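Local coordinates for NanU sialic acid binding protein (PDB 4L7T) that binds sialic acid with high affinity at the bacterial outer membrane, probably passing it to a partner transporter as other SusD-family proteins do with their glycans, at residues K124-G129 and F197-Y202; Q179-I184 and G214-W219; A186-F191 and W204-T209. One frame throughout, in Å; residues are numbered along the deposited sequence.

Interaction 1 (K124-G129 and F197-Y202). With EDO (1,2-ethanediol), chain G.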
loop_
_atom_site.group_PDB
_atom_site.type_symbol
_atom_site.label_atom_id
_atom_site.label_comp_id
_atom_site.label_asym_id
_atom_site.label_seq_id
_atom_site.Cartn_x
_atom_site.Cartn_y
_atom_site.Cartn_z
ATOM N N LYS A 124 24.331 15.861 -1.734
ATOM C CA LYS A 124 24.234 15.444 -0.352
ATOM C C LYS A 124 22.816 15.728 0.181
ATOM O O LYS A 124 22.163 14.851 0.790
ATOM C CB LYS A 124 25.369 16.176 0.400
ATOM C CG LYS A 124 25.184 16.587 1.800
ATOM C CD LYS A 124 26.286 17.646 2.265
ATOM C CE LYS A 124 27.544 17.652 1.414
ATOM N NZ LYS A 124 28.633 18.395 2.184
ATOM N N ASN A 125 22.281 16.869 -0.209
ATOM C CA ASN A 125 20.957 17.246 0.263
ATOM C C ASN A 125 19.879 16.352 -0.397
ATOM O O ASN A 125 18.892 16.048 0.269
ATOM C CB ASN A 125 20.729 18.744 0.044
ATOM C CG ASN A 125 21.362 19.598 1.148
ATOM O OD1 ASN A 125 21.486 19.175 2.285
ATOM N ND2 ASN A 125 21.732 20.833 0.807
ATOM N N TYR A 126 20.017 15.952 -1.665
ATOM C CA TYR A 126 19.027 15.081 -2.253
ATOM C C TYR A 126 19.048 13.734 -1.509
ATOM O O TYR A 126 17.964 13.150 -1.250
ATOM C CB TYR A 126 19.282 14.893 -3.719
ATOM C CG TYR A 126 18.075 14.439 -4.432
ATOM C CD1 TYR A 126 17.225 15.362 -5.006
ATOM C CD2 TYR A 126 17.758 13.077 -4.504
ATOM C CE1 TYR A 126 16.082 14.925 -5.671
ATOM C CE2 TYR A 126 16.607 12.623 -5.151
ATOM C CZ TYR A 126 15.776 13.569 -5.750
ATOM O OH TYR A 126 14.661 13.100 -6.381
ATOM N N TYR A 127 20.275 13.270 -1.169
ATOM C CA TYR A 127 20.301 11.978 -0.443
ATOM C C TYR A 127 19.618 12.121 0.899
ATOM O O TYR A 127 18.946 11.164 1.337
ATOM C CB TYR A 127 21.751 11.500 -0.272
ATOM C CG TYR A 127 22.350 10.894 -1.530
ATOM C CD1 TYR A 127 21.683 9.991 -2.333
ATOM C CD2 TYR A 127 23.673 11.238 -1.901
ATOM C CE1 TYR A 127 22.237 9.414 -3.435
ATOM C CE2 TYR A 127 24.252 10.696 -2.998
ATOM C CZ TYR A 127 23.580 9.784 -3.793
ATOM O OH TYR A 127 24.150 9.257 -4.953
ATOM N N LEU A 128 19.821 13.228 1.600
ATOM C CA LEU A 128 19.165 13.468 2.869
ATOM C C LEU A 128 17.648 13.579 2.696
ATOM O O LEU A 128 16.854 13.069 3.486
ATOM C CB LEU A 128 19.656 14.733 3.606
ATOM C CG LEU A 128 21.159 14.610 3.969
ATOM C CD1 LEU A 128 21.579 15.909 4.486
ATOM C CD2 LEU A 128 21.331 13.460 5.074
ATOM N N GLY A 129 17.216 14.232 1.639
ATOM C CA GLY A 129 15.751 14.179 1.316
ATOM C C GLY A 129 15.231 12.773 1.208
ATOM O O GLY A 129 14.152 12.481 1.797
ATOM N N PHE A 197 12.070 13.622 -10.320
ATOM C CA PHE A 197 12.386 12.250 -9.869
ATOM C C PHE A 197 13.858 11.952 -10.285
ATOM O O PHE A 197 14.090 11.323 -11.311
ATOM C CB PHE A 197 11.426 11.305 -10.520
ATOM C CG PHE A 197 9.990 11.585 -10.132
ATOM C CD1 PHE A 197 9.471 11.061 -8.941
ATOM C CD2 PHE A 197 9.152 12.309 -10.979
ATOM C CE1 PHE A 197 8.131 11.294 -8.575
ATOM C CE2 PHE A 197 7.803 12.580 -10.621
ATOM C CZ PHE A 197 7.291 12.039 -9.414
ATOM N N LYS A 198 14.782 12.426 -9.487
ATOM C CA LYS A 198 16.208 12.404 -9.932
ATOM C C LYS A 198 16.684 11.016 -10.292
ATOM O O LYS A 198 17.364 10.816 -11.318
ATOM C CB LYS A 198 17.070 13.028 -8.861
ATOM C CG LYS A 198 18.565 13.022 -9.209
ATOM C CD LYS A 198 19.290 13.578 -7.988
ATOM C CE LYS A 198 20.832 13.751 -8.300
ATOM N NZ LYS A 198 21.556 14.310 -7.138
ATOM N N TYR A 199 16.259 10.018 -9.506
ATOM C CA TYR A 199 16.665 8.647 -9.732
ATOM C C TYR A 199 15.519 7.805 -10.301
ATOM O O TYR A 199 15.600 6.555 -10.348
ATOM C CB TYR A 199 17.251 8.016 -8.459
ATOM C CG TYR A 199 18.483 8.740 -7.990
ATOM C CD1 TYR A 199 19.579 8.881 -8.848
ATOM C CD2 TYR A 199 18.553 9.359 -6.739
ATOM C CE1 TYR A 199 20.737 9.606 -8.372
ATOM C CE2 TYR A 199 19.691 10.065 -6.265
ATOM C CZ TYR A 199 20.747 10.226 -7.109
ATOM O OH TYR A 199 21.857 10.892 -6.646
ATOM N N GLY A 200 14.424 8.458 -10.677
ATOM C CA GLY A 200 13.312 7.727 -11.227
ATOM C C GLY A 200 12.215 7.485 -10.147
ATOM O O GLY A 200 12.375 7.848 -9.018
ATOM N N ARG A 201 11.087 6.963 -10.607
ATOM C CA ARG A 201 9.876 6.821 -9.731
ATOM C C ARG A 201 9.951 5.605 -8.792
ATOM O O ARG A 201 9.034 5.431 -7.989
ATOM C CB ARG A 201 8.608 6.803 -10.568
ATOM C CG ARG A 201 8.380 8.185 -11.383
ATOM C CD ARG A 201 7.483 7.991 -12.623
ATOM N NE ARG A 201 7.585 9.215 -13.453
ATOM C CZ ARG A 201 6.799 10.297 -13.353
ATOM N NH1 ARG A 201 5.796 10.365 -12.442
ATOM N NH2 ARG A 201 6.999 11.350 -14.192
ATOM N N TYR A 202 11.064 4.840 -8.892
ATOM C CA TYR A 202 11.301 3.775 -7.931
ATOM C C TYR A 202 12.329 4.144 -6.885
ATOM O O TYR A 202 12.760 3.242 -6.135
ATOM C CB TYR A 202 11.882 2.570 -8.653
ATOM C CG TYR A 202 11.229 2.006 -9.837
ATOM C CD1 TYR A 202 10.078 1.230 -9.707
ATOM C CD2 TYR A 202 11.819 2.124 -11.097
ATOM C CE1 TYR A 202 9.504 0.622 -10.794
ATOM C CE2 TYR A 202 11.243 1.499 -12.208
ATOM C CZ TYR A 202 10.089 0.746 -12.035
ATOM O OH TYR A 202 9.467 0.130 -13.076
HETATM C C1 EDO G . 11.107 13.871 -13.614
HETATM O O1 EDO G . 12.435 13.914 -13.141
HETATM C C2 EDO G . 10.450 15.146 -13.162
HETATM O O2 EDO G . 9.702 15.605 -14.282
HETATM O O HOH W 1 13.984 9.882 -7.499
#
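Lys198 lies over one face of the Tyr126 ring, its CD 3.8 Å from the ring centroid and only 8° off the normal, a clear CH-pi contact. With CG anti to the backbone N, the extended chain lays CB over the hydroxyl end of the ring, 3.4 Å from Tyr126 CZ, and CD over its centre, the two side chains running antiparallel. Tyr199 meets the same ring obliquely, the planes at 86°, with Tyr199 CE2 4.0 Å from Tyr126 CD2. Its other aromatic neighbour is Tyr127: those planes are inclined by only 12° but offset so far that the rings scarcely overlap, and Tyr127 CE1 touches Tyr199 CE2 at 3.9 Å. The three tyrosines thus form an aromatic cluster between helix 121-146 and a type I beta turn running from Phe197 to Gly200, closed by Gly200 N to Phe197 O at 3.0 Å. A water bridges Tyr199 N and Gly200 O, with a weak third link to Tyr126 OH. Further out, Tyr126 OH is hydrogen-bonded to Ser196 O and Tyr127 OH to Glu33 of helix 33-48. Phe197 N, at the start of the turn, donates to O1 of a 1,2-ethanediol (2.9 Å), presumably a crystallisation additive.

Interaction 2 (Q179-I184 and G214-W219); sequences QIKEDI and GEVYLW
The Tyr217 ring has the aliphatic part of Lys181 across one face and a water in its plane at the hydroxyl edge. Lys181 CE sits 4.0 Å from the ring centroid and 24° off the normal, displaced toward the rim, so this is a CH-pi contact made by the methylene next to the amine. Beyond CG the lysine is extended; its CG and CD both come close to the phenol end, with CD 3.5 Å from Tyr217 OH. Tyr217 CG stands anti to its own carbonyl carbon (chi1 -79°), a setting that carries the ring out along the flank of its helix and over to the lysine. The edge water joins the two helices, donating to Lys181 O at 2.8 Å and lying equally close to Tyr217 OH. Thus one residue is held at two points, by its side chain on the ring face and by its carbonyl through the water.

Beside this pair the interface is apolar. Val216 points at helix 173-191 and fits between two isoleucines one turn apart: Ile180 CG2 meets Val216 CG2 at 3.8 Å, and Ile184 CD1 comes tip to tip against Val216 CG1 at 3.9 Å. No direct hydrogen bond spans the segments.

The axes run antiparallel at 148° with a spacing of 11.0 Å, spanned by Lys181 and Tyr217 and filled beside them by Val216 and the two isoleucines. The antiparallel pairing is consistent with the TPR-like helical architecture of the SusD family. Helix 121-146 packs on the pair through Tyr139 against Ile180, and Lys181 NZ is hydrogen-bonded to Ser220. Helix 227-244 flanks Tyr217 with Asp230, Thr233 and Ala234, while helix 388-401 receives Leu218.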
loop_
_atom_site.group_PDB
_atom_site.type_symbol
_atom_site.label_atom_id
_atom_site.label_comp_id
_atom_site.label_asym_id
_atom_site.label_seq_id
_atom_site.Cartn_x
_atom_site.Cartn_y
_atom_site.Cartn_z
ATOM N N GLN A 179 8.558 12.951 15.872
ATOM C CA GLN A 179 9.764 12.593 15.160
ATOM C C GLN A 179 9.430 12.484 13.673
ATOM O O GLN A 179 10.283 12.855 12.847
ATOM C CB GLN A 179 10.344 11.266 15.627
ATOM C CG GLN A 179 11.601 10.842 14.896
ATOM C CD GLN A 179 12.714 11.862 15.168
ATOM O OE1 GLN A 179 12.859 12.334 16.293
ATOM N NE2 GLN A 179 13.401 12.285 14.118
ATOM N N ILE A 180 8.228 11.975 13.336
ATOM C CA ILE A 180 7.912 11.736 11.897
ATOM C C ILE A 180 7.839 13.107 11.227
ATOM O O ILE A 180 8.401 13.300 10.124
ATOM C CB ILE A 180 6.541 11.003 11.763
ATOM C CG1 ILE A 180 6.690 9.504 12.115
ATOM C CG2 ILE A 180 5.904 11.123 10.313
ATOM C CD1 ILE A 180 5.211 8.838 12.474
ATOM N N LYS A 181 7.174 14.047 11.888
ATOM C CA LYS A 181 7.035 15.430 11.403
ATOM C C LYS A 181 8.387 16.127 11.304
ATOM O O LYS A 181 8.603 16.827 10.286
ATOM C CB LYS A 181 6.078 16.263 12.221
ATOM C CG LYS A 181 4.596 15.850 11.966
ATOM C CD LYS A 181 3.745 16.682 12.896
ATOM C CE LYS A 181 2.268 16.351 12.817
ATOM N NZ LYS A 181 1.456 17.081 13.858
ATOM N N GLU A 182 9.275 15.934 12.298
ATOM C CA GLU A 182 10.667 16.440 12.151
ATOM C C GLU A 182 11.428 15.852 10.952
ATOM O O GLU A 182 12.209 16.575 10.261
ATOM C CB GLU A 182 11.493 16.228 13.425
ATOM C CG GLU A 182 10.943 16.975 14.605
ATOM C CD GLU A 182 11.899 16.919 15.840
ATOM O OE1 GLU A 182 13.094 16.541 15.698
ATOM O OE2 GLU A 182 11.440 17.292 16.940
ATOM N N ASP A 183 11.272 14.547 10.696
ATOM C CA ASP A 183 11.919 13.937 9.577
ATOM C C ASP A 183 11.324 14.447 8.240
ATOM O O ASP A 183 12.047 14.560 7.257
ATOM C CB ASP A 183 11.811 12.393 9.647
ATOM C CG ASP A 183 12.822 11.785 10.618
ATOM O OD1 ASP A 183 13.824 12.503 10.990
ATOM O OD2 ASP A 183 12.639 10.584 11.022
ATOM N N ILE A 184 9.996 14.697 8.227
ATOM C CA ILE A 184 9.359 15.271 6.982
ATOM C C ILE A 184 10.001 16.653 6.695
ATOM O O ILE A 184 10.398 16.950 5.561
ATOM C CB ILE A 184 7.803 15.289 7.042
ATOM C CG1 ILE A 184 7.306 13.856 6.982
ATOM C CG2 ILE A 184 7.279 16.298 5.969
ATOM C CD1 ILE A 184 5.800 13.769 7.301
ATOM N N GLY A 214 0.989 14.634 3.313
ATOM C CA GLY A 214 -0.510 14.690 3.260
ATOM C C GLY A 214 -1.063 13.600 4.212
ATOM O O GLY A 214 -1.894 13.912 5.069
ATOM N N GLU A 215 -0.619 12.361 4.085
ATOM C CA GLU A 215 -1.197 11.292 4.941
ATOM C C GLU A 215 -0.950 11.584 6.449
ATOM O O GLU A 215 -1.842 11.319 7.281
ATOM C CB GLU A 215 -0.603 9.926 4.572
ATOM C CG GLU A 215 -0.840 9.414 3.183
ATOM C CD GLU A 215 -0.349 7.962 3.136
ATOM O OE1 GLU A 215 0.868 7.687 3.451
ATOM O OE2 GLU A 215 -1.207 7.140 2.789
ATOM N N VAL A 216 0.265 12.080 6.790
ATOM C CA VAL A 216 0.696 12.219 8.161
ATOM C C VAL A 216 -0.095 13.347 8.803
ATOM O O VAL A 216 -0.582 13.200 9.967
ATOM C CB VAL A 216 2.216 12.459 8.157
ATOM C CG1 VAL A 216 2.669 13.111 9.455
ATOM C CG2 VAL A 216 2.955 11.121 7.972
ATOM N N TYR A 217 -0.290 14.458 8.074
ATOM C CA TYR A 217 -1.070 15.525 8.672
ATOM C C TYR A 217 -2.584 15.284 8.682
ATOM O O TYR A 217 -3.261 15.762 9.599
ATOM C CB TYR A 217 -0.696 16.888 8.037
ATOM C CG TYR A 217 0.596 17.398 8.616
ATOM C CD1 TYR A 217 0.559 18.379 9.613
ATOM C CD2 TYR A 217 1.841 16.946 8.156
ATOM C CE1 TYR A 217 1.763 18.889 10.127
ATOM C CE2 TYR A 217 3.066 17.441 8.700
ATOM C CZ TYR A 217 3.010 18.380 9.692
ATOM O OH TYR A 217 4.225 18.851 10.223
ATOM N N LEU A 218 -3.142 14.516 7.753
ATOM C CA LEU A 218 -4.503 14.002 7.940
ATOM C C LEU A 218 -4.617 13.132 9.205
ATOM O O LEU A 218 -5.596 13.317 9.945
ATOM C CB LEU A 218 -4.958 13.194 6.729
ATOM C CG LEU A 218 -5.187 13.964 5.430
ATOM C CD1 LEU A 218 -5.613 13.030 4.243
ATOM C CD2 LEU A 218 -6.256 15.087 5.732
ATOM N N TRP A 219 -3.654 12.221 9.420
ATOM C CA TRP A 219 -3.667 11.336 10.632
ATOM C C TRP A 219 -3.495 12.203 11.883
ATOM O O TRP A 219 -4.252 12.026 12.874
ATOM C CB TRP A 219 -2.548 10.302 10.502
ATOM C CG TRP A 219 -2.595 9.328 11.664
ATOM C CD1 TRP A 219 -2.118 9.502 12.945
ATOM C CD2 TRP A 219 -3.276 8.078 11.658
ATOM N NE1 TRP A 219 -2.428 8.407 13.714
ATOM C CE2 TRP A 219 -3.123 7.515 12.950
ATOM C CE3 TRP A 219 -3.951 7.343 10.661
ATOM C CZ2 TRP A 219 -3.648 6.255 13.302
ATOM C CZ3 TRP A 219 -4.484 6.087 10.991
ATOM C CH2 TRP A 219 -4.311 5.549 12.333
HETATM O O HOH W 2 6.486 17.970 8.884
#

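Interaction 3 (A186-F191 and W204-T209)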
loop_
_atom_site.group_PDB
_atom_site.type_symbol
_atom_site.label_atom_id
_atom_site.label_comp_id
_atom_site.label_asym_id
_atom_site.label_seq_id
_atom_site.Cartn_x
_atom_site.Cartn_y
_atom_site.Cartn_z
ATOM N N ALA A 186 12.939 17.730 7.707
ATOM C CA ALA A 186 14.327 17.565 7.255
ATOM C C ALA A 186 14.395 17.054 5.809
ATOM O O ALA A 186 15.310 17.420 5.025
ATOM C CB ALA A 186 15.081 16.562 8.223
ATOM N N SER A 187 13.470 16.159 5.396
ATOM C CA SER A 187 13.407 15.682 4.019
ATOM C C SER A 187 13.140 16.858 3.040
ATOM O O SER A 187 13.804 16.960 1.998
ATOM C CB SER A 187 12.286 14.582 3.862
ATOM O OG SER A 187 12.217 14.247 2.505
ATOM N N GLU A 188 12.147 17.688 3.355
ATOM C CA GLU A 188 11.803 18.859 2.544
ATOM C C GLU A 188 12.988 19.781 2.453
ATOM O O GLU A 188 13.228 20.319 1.360
ATOM C CB GLU A 188 10.627 19.609 3.187
ATOM C CG GLU A 188 9.309 18.839 3.030
ATOM C CD GLU A 188 8.120 19.639 3.582
ATOM O OE1 GLU A 188 8.027 19.864 4.796
ATOM O OE2 GLU A 188 7.318 20.163 2.760
ATOM N N LYS A 189 13.666 19.987 3.587
ATOM C CA LYS A 189 14.863 20.833 3.568
ATOM C C LYS A 189 15.884 20.274 2.568
ATOM O O LYS A 189 16.527 21.081 1.810
ATOM C CB LYS A 189 15.437 20.983 4.973
ATOM C CG LYS A 189 16.607 22.005 5.047
ATOM C CD LYS A 189 17.313 21.917 6.385
ATOM C CE LYS A 189 18.489 22.932 6.425
ATOM N NZ LYS A 189 18.019 24.191 6.988
ATOM N N GLY A 190 16.048 18.934 2.513
ATOM C CA GLY A 190 17.054 18.335 1.640
ATOM C C GLY A 190 16.662 18.552 0.184
ATOM O O GLY A 190 17.480 18.949 -0.680
ATOM N N PHE A 191 15.380 18.311 -0.144
ATOM C CA PHE A 191 15.015 18.502 -1.535
ATOM C C PHE A 191 14.951 19.928 -2.013
ATOM O O PHE A 191 15.093 20.155 -3.229
ATOM C CB PHE A 191 13.659 17.836 -1.823
ATOM C CG PHE A 191 13.692 16.338 -1.721
ATOM C CD1 PHE A 191 14.556 15.568 -2.570
ATOM C CD2 PHE A 191 12.833 15.652 -0.826
ATOM C CE1 PHE A 191 14.582 14.127 -2.538
ATOM C CE2 PHE A 191 12.863 14.270 -0.748
ATOM C CZ PHE A 191 13.704 13.459 -1.600
ATOM N N TRP A 204 12.957 7.368 -3.749
ATOM C CA TRP A 204 12.235 8.400 -3.046
ATOM C C TRP A 204 12.522 9.805 -3.641
ATOM O O TRP A 204 13.604 10.051 -4.203
ATOM C CB TRP A 204 12.579 8.322 -1.541
ATOM C CG TRP A 204 11.571 9.021 -0.681
ATOM C CD1 TRP A 204 11.566 10.310 -0.329
ATOM C CD2 TRP A 204 10.376 8.423 -0.123
ATOM N NE1 TRP A 204 10.442 10.586 0.519
ATOM C CE2 TRP A 204 9.742 9.424 0.671
ATOM C CE3 TRP A 204 9.851 7.132 -0.139
ATOM C CZ2 TRP A 204 8.522 9.194 1.377
ATOM C CZ3 TRP A 204 8.616 6.893 0.581
ATOM C CH2 TRP A 204 7.985 7.920 1.296
ATOM N N SER A 205 11.557 10.707 -3.553
ATOM C CA SER A 205 11.660 12.058 -4.235
ATOM C C SER A 205 10.826 13.041 -3.399
ATOM O O SER A 205 10.125 12.628 -2.440
ATOM C CB SER A 205 11.091 11.977 -5.648
ATOM O OG SER A 205 9.692 11.731 -5.607
ATOM N N MET A 206 10.877 14.330 -3.747
ATOM C CA MET A 206 10.016 15.286 -3.068
ATOM C C MET A 206 8.522 14.967 -3.146
ATOM O O MET A 206 7.839 15.138 -2.119
ATOM C CB MET A 206 10.278 16.722 -3.652
ATOM C CG MET A 206 9.473 17.773 -2.945
ATOM S SD MET A 206 9.753 18.005 -1.181
ATOM C CE MET A 206 9.802 19.813 -1.091
ATOM N N ALA A 207 8.042 14.509 -4.296
ATOM C CA ALA A 207 6.591 14.212 -4.398
ATOM C C ALA A 207 6.205 13.076 -3.428
ATOM O O ALA A 207 5.116 13.061 -2.900
ATOM C CB ALA A 207 6.220 13.826 -5.770
ATOM N N ALA A 208 7.079 12.098 -3.211
ATOM C CA ALA A 208 6.796 11.044 -2.226
ATOM C C ALA A 208 6.768 11.654 -0.804
ATOM O O ALA A 208 5.905 11.315 -0.014
ATOM C CB ALA A 208 7.927 9.931 -2.279
ATOM N N THR A 209 7.705 12.563 -0.474
ATOM C CA THR A 209 7.655 13.236 0.811
ATOM C C THR A 209 6.374 13.996 0.960
ATOM O O THR A 209 5.742 13.951 2.026
ATOM C CB THR A 209 8.895 14.198 1.038
ATOM O OG1 THR A 209 10.017 13.301 1.252
ATOM C CG2 THR A 209 8.740 15.051 2.282
#
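Phe191 lies flat against the start of helix 206-223, and this is the tightly packed part of the contact. Met206 N stands 3.5 Å above the ring plane, over its centre, and Phe191 CZ comes to 3.4 Å from Ser205 C, so the ring face rests on the peptide link that leads from the N-cap residue Ser205 into the helix. Around the rim, Trp204 CD1 meets Phe191 CZ at 4.0 Å, and Thr209 OG1 lies in the ring plane. Met206 bends at chi2 and chi3, bringing SD obliquely toward the ring, a Met-aromatic contact with the sulfur 5.0 Å from the centroid and 62° off the normal.

Next to the ring is a buried chain of polar groups. Trp204 NE1 donates to Thr209 OG1 at 2.8 Å, nearly straight at 164° and almost in the indole plane. Thr209 OG1 in turn donates to Ser187 OG at 2.7 Å, and the serine hydroxyl is also bonded to Gly129 O of helix 121-146. With chi1 at 176°, Ser187 OG lies beside its own carbonyl carbon and faces the threonine. Each hydroxyl therefore has two hydrogen-bond partners inside the core.

The looser side is at partly exposed Glu188, whose CG packs on Thr209 CG2 at 3.9 Å and, more loosely, on Met206 CE at 4.3 Å. Its carboxylate reaches past this contact to Lys213, in a salt bridge, and to Gln210, both further along helix 206-223.

Helix 173-191 ends here and helix 206-223 begins, so the contact closes the connection of a helical hairpin. Tyr126 of helix 121-146 meets Phe191 edge-to-face; strand 267-271 lies against the start of helix 206-223, Phe269 touching Ala208 and meeting the ring of Trp204, just before the helix, edge-to-face.

Overall arrangement
From the N terminus, the chain first supplies helix 121-146, whose segment 124-129 is met much later by the 197-202 turn; interaction 1 closes that loop across 67 intervening residues. Helix 173-191 then runs through 179-184 and 186-191 before the turn, and helix 206-223 returns through 204-209 and 214-219. Interaction 3 is therefore the inner closure and interaction 2 the outer closure of one helical hairpin, their centres 12 Å apart. Interaction 1 crosses both, because its segments alternate with theirs. It touches interaction 3, 8 Å away between centres, where Gly129 packs on Phe191, but does not touch interaction 2. Together they tie three helices and the connecting loop.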